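Local coordinates for protein FimX (Pseudomonas aeruginosa PAO1, PDB 3HV8) that belongs to the EAL-domain family and binds the ligand C2E in a pocket of this domain, at residues 18-26 against 69-79. Sequence-based numbering, arbitrary orientation.
Sequences GDVIAILQQ and EFLHAAKEAGL. With C2E (9,9'-[(2R,3R,3aS,5S,7aR,9R,10R,10aS,12S,14aR)-3,5,10,12-tetrahydroxy-5,12-dioxidooctahydro-2H,7H-difuro[3,2-d:3',2'-j][1,3,7,9,2,8]tetraoxadiphosphacyclododecine-2,9-diyl]bis(2-amino-1,9-dihydro-6H-purin-6-one)), chain B.
I21, V20 and L24 meet, at a near-perpendicular crossing (-81°) that no hydrogen bond spans, a short helix whose near face carries the alanines A73 and A74, with A77 just beyond its end and F70 and L79 flanking them. Helix 20-30, the first modelled helix of this EAL-domain chain, thus packs on helix 71-76, which also reaches the ligand C2E through L71 CD1, 3.4 Å from C2E N31. The small methyls of A73 and A74 leave space for the branched side chains, and the short axes pass 9.8 Å apart. I21 reaches with CD1 to A77 CB, 3.6 Å away, and to A73 O; chi1 -57° and chi2 -49° together bring CD1 there. L24 forks: CD1 rests on A74 CB at 3.8 Å, while L24 CD2 meets F70 CD1 obliquely. F70, the N-cap residue of helix 71-76, turns its ring onto L55 and L57 of strand 49-58, leaving CB to meet V20 CG1. A D19 side-chain cap on A22 N starts the first helix. Helix 71-76 ends in a Schellman motif at G78, whose positive phi favours glycine, and the chain leads on to L79. There the L79 methyl CD1 lies 3.8 Å from both L24 CB and the aliphatic Q25 CG.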
# COMPACT_ATOMS: atom_id res chain seq x y z
N GLY A 18 -1.29 26.27 9.44
CA GLY A 18 -1.68 26.72 10.77
C GLY A 18 -0.72 26.21 11.81
O GLY A 18 0.47 26.54 11.78
N ASP A 19 -1.22 25.36 12.68
CA ASP A 19 -0.42 24.50 13.49
C ASP A 19 -0.97 23.11 13.18
O ASP A 19 -1.74 22.56 13.92
CB ASP A 19 -0.52 24.87 14.96
CG ASP A 19 0.45 24.13 15.84
OD1 ASP A 19 0.85 23.07 15.50
OD2 ASP A 19 0.81 24.62 16.93
N VAL A 20 -0.57 22.59 12.02
CA VAL A 20 -0.83 21.23 11.63
C VAL A 20 -0.41 20.28 12.74
O VAL A 20 -1.09 19.28 12.97
CB VAL A 20 -0.03 20.90 10.33
CG1 VAL A 20 -0.18 19.44 9.96
CG2 VAL A 20 -0.50 21.80 9.19
N ILE A 21 0.68 20.58 13.45
CA ILE A 21 1.18 19.67 14.48
C ILE A 21 0.19 19.56 15.63
O ILE A 21 -0.18 18.45 16.05
CB ILE A 21 2.59 20.05 14.98
CG1 ILE A 21 3.57 20.08 13.80
CG2 ILE A 21 3.06 19.08 16.06
CD1 ILE A 21 3.49 18.84 12.92
N ALA A 22 -0.28 20.70 16.13
CA ALA A 22 -1.29 20.69 17.18
C ALA A 22 -2.55 19.96 16.73
O ALA A 22 -3.13 19.18 17.50
CB ALA A 22 -1.62 22.12 17.61
N ILE A 23 -2.98 20.20 15.50
CA ILE A 23 -4.14 19.51 14.95
C ILE A 23 -3.93 17.99 14.90
O ILE A 23 -4.82 17.22 15.27
CB ILE A 23 -4.53 20.06 13.57
CG1 ILE A 23 -5.10 21.48 13.70
CG2 ILE A 23 -5.53 19.15 12.88
CD1 ILE A 23 -5.41 22.13 12.37
N LEU A 24 -2.76 17.54 14.46
CA LEU A 24 -2.46 16.11 14.40
C LEU A 24 -2.42 15.46 15.78
O LEU A 24 -2.94 14.35 15.96
CB LEU A 24 -1.12 15.89 13.69
CG LEU A 24 -1.14 16.13 12.18
CD1 LEU A 24 0.30 16.16 11.66
CD2 LEU A 24 -1.96 15.06 11.45
N GLN A 25 -1.78 16.13 16.74
CA GLN A 25 -1.71 15.61 18.10
C GLN A 25 -3.12 15.36 18.64
O GLN A 25 -3.40 14.30 19.21
CB GLN A 25 -0.93 16.59 19.00
CG GLN A 25 0.58 16.57 18.73
CD GLN A 25 1.33 17.76 19.32
OE1 GLN A 25 0.80 18.87 19.41
NE2 GLN A 25 2.58 17.53 19.70
N GLN A 26 -3.99 16.33 18.43
CA GLN A 26 -5.39 16.23 18.86
C GLN A 26 -6.15 15.16 18.07
O GLN A 26 -6.91 14.38 18.63
CB GLN A 26 -6.04 17.60 18.71
CG GLN A 26 -7.51 17.68 18.91
CD GLN A 26 -7.96 19.12 18.95
OE1 GLN A 26 -7.75 19.81 19.95
NE2 GLN A 26 -8.54 19.60 17.86
N GLU A 69 -0.63 17.07 2.75
CA GLU A 69 -0.66 18.25 3.61
C GLU A 69 -0.25 18.01 5.07
O GLU A 69 -0.14 18.97 5.84
CB GLU A 69 -2.03 18.91 3.56
CG GLU A 69 -2.49 19.24 2.16
CD GLU A 69 -3.86 19.90 2.12
OE1 GLU A 69 -4.23 20.56 3.11
OE2 GLU A 69 -4.57 19.75 1.10
N PHE A 70 -0.03 16.76 5.46
CA PHE A 70 0.30 16.51 6.87
C PHE A 70 1.32 15.42 7.18
O PHE A 70 1.93 15.46 8.23
CB PHE A 70 -0.98 16.27 7.70
CG PHE A 70 -1.68 14.98 7.39
CD1 PHE A 70 -1.33 13.81 8.04
CD2 PHE A 70 -2.71 14.94 6.45
CE1 PHE A 70 -1.99 12.61 7.76
CE2 PHE A 70 -3.38 13.75 6.17
CZ PHE A 70 -3.01 12.59 6.82
N LEU A 71 1.50 14.42 6.31
CA LEU A 71 2.39 13.30 6.65
C LEU A 71 3.84 13.73 6.83
O LEU A 71 4.53 13.24 7.75
CB LEU A 71 2.31 12.16 5.63
CG LEU A 71 1.09 11.24 5.74
CD1 LEU A 71 1.23 10.12 4.70
CD2 LEU A 71 0.99 10.67 7.14
N HIS A 72 4.32 14.65 5.99
CA HIS A 72 5.69 15.16 6.11
C HIS A 72 5.94 15.84 7.45
O HIS A 72 6.92 15.54 8.14
CB HIS A 72 6.03 16.10 4.94
CG HIS A 72 5.03 17.20 4.72
ND1 HIS A 72 5.07 18.04 3.63
CD2 HIS A 72 3.95 17.57 5.45
CE1 HIS A 72 4.07 18.90 3.71
NE2 HIS A 72 3.38 18.64 4.81
N ALA A 73 5.03 16.73 7.83
CA ALA A 73 5.16 17.48 9.07
C ALA A 73 5.02 16.53 10.24
O ALA A 73 5.73 16.62 11.23
CB ALA A 73 4.11 18.58 9.10
N ALA A 74 4.13 15.55 10.10
CA ALA A 74 3.94 14.56 11.16
C ALA A 74 5.24 13.83 11.47
O ALA A 74 5.65 13.70 12.63
CB ALA A 74 2.87 13.57 10.76
N LYS A 75 5.91 13.35 10.43
CA LYS A 75 7.16 12.63 10.64
C LYS A 75 8.22 13.50 11.34
O LYS A 75 8.89 13.06 12.28
CB LYS A 75 7.69 12.04 9.33
CG LYS A 75 8.91 11.19 9.56
CD LYS A 75 9.16 10.22 8.41
CE LYS A 75 9.39 10.97 7.10
NZ LYS A 75 9.49 10.03 5.93
N GLU A 76 8.35 14.74 10.88
CA GLU A 76 9.34 15.65 11.45
C GLU A 76 9.04 15.96 12.93
O GLU A 76 9.97 16.15 13.73
CB GLU A 76 9.43 16.93 10.60
CG GLU A 76 10.40 18.01 11.11
CD GLU A 76 11.87 17.60 11.15
OE1 GLU A 76 12.66 18.42 11.65
OE2 GLU A 76 12.25 16.50 10.68
N ALA A 77 7.76 15.93 13.29
CA ALA A 77 7.32 16.19 14.66
C ALA A 77 7.24 14.94 15.52
O ALA A 77 6.76 15.00 16.66
CB ALA A 77 5.95 16.89 14.68
N GLY A 78 7.67 13.79 14.99
CA GLY A 78 7.69 12.58 15.78
C GLY A 78 6.34 11.89 15.95
O GLY A 78 6.15 11.14 16.91
N LEU A 79 5.43 12.14 15.02
CA LEU A 79 4.07 11.60 15.09
C LEU A 79 3.79 10.50 14.06
O LEU A 79 2.68 9.96 14.02
CB LEU A 79 3.05 12.72 14.89
CG LEU A 79 3.08 13.83 15.95
CD1 LEU A 79 2.03 14.91 15.62
CD2 LEU A 79 2.88 13.28 17.36
P1 C2E B . 0.50 6.43 -3.19
O2P C2E B . 1.29 5.13 -3.69
O1P C2E B . 0.83 7.50 -4.16
O5' C2E B . -1.08 6.32 -3.27
C5' C2E B . -1.71 6.53 -4.55
C4' C2E B . -2.24 7.97 -4.75
O4' C2E B . -2.90 8.04 -6.03
C3' C2E B . -3.34 8.15 -3.71
O3' C2E B . -3.32 9.50 -3.23
C2' C2E B . -4.64 7.79 -4.46
O2' C2E B . -5.78 8.47 -3.97
C1' C2E B . -4.29 8.28 -5.87
N9 C2E B . -5.01 7.60 -6.94
C8 C2E B . -5.67 6.40 -6.87
N7 C2E B . -6.03 6.03 -8.08
C5 C2E B . -5.63 6.98 -8.97
C6 C2E B . -5.75 7.12 -10.37
O6 C2E B . -6.27 6.26 -11.09
N1 C2E B . -5.24 8.24 -10.91
C2 C2E B . -4.64 9.20 -10.15
N2 C2E B . -4.14 10.31 -10.78
N3 C2E B . -4.52 9.08 -8.85
C4 C2E B . -5.00 7.99 -8.25
P11 C2E B . -3.44 9.71 -1.63
O21 C2E B . -3.48 11.26 -1.36
O11 C2E B . -4.58 8.94 -1.08
O5A C2E B . -2.12 9.06 -1.05
C5A C2E B . -0.85 9.61 -1.41
C4A C2E B . 0.27 8.96 -0.62
O4A C2E B . 0.06 9.20 0.78
C3A C2E B . 0.34 7.43 -0.75
O3A C2E B . 1.12 7.01 -1.86
C2A C2E B . 1.12 7.08 0.52
O2A C2E B . 2.52 7.38 0.36
C1A C2E B . 0.57 8.10 1.52
N91 C2E B . -0.52 7.49 2.27
C81 C2E B . -1.85 7.47 1.97
N71 C2E B . -2.47 6.82 2.92
C51 C2E B . -1.59 6.46 3.90
C61 C2E B . -1.67 5.80 5.14
O61 C2E B . -2.70 5.28 5.56
N11 C2E B . -0.50 5.67 5.82
C21 C2E B . 0.70 6.15 5.35
N21 C2E B . 1.84 5.94 6.07
N31 C2E B . 0.79 6.74 4.19
C41 C2E B . -0.33 6.92 3.48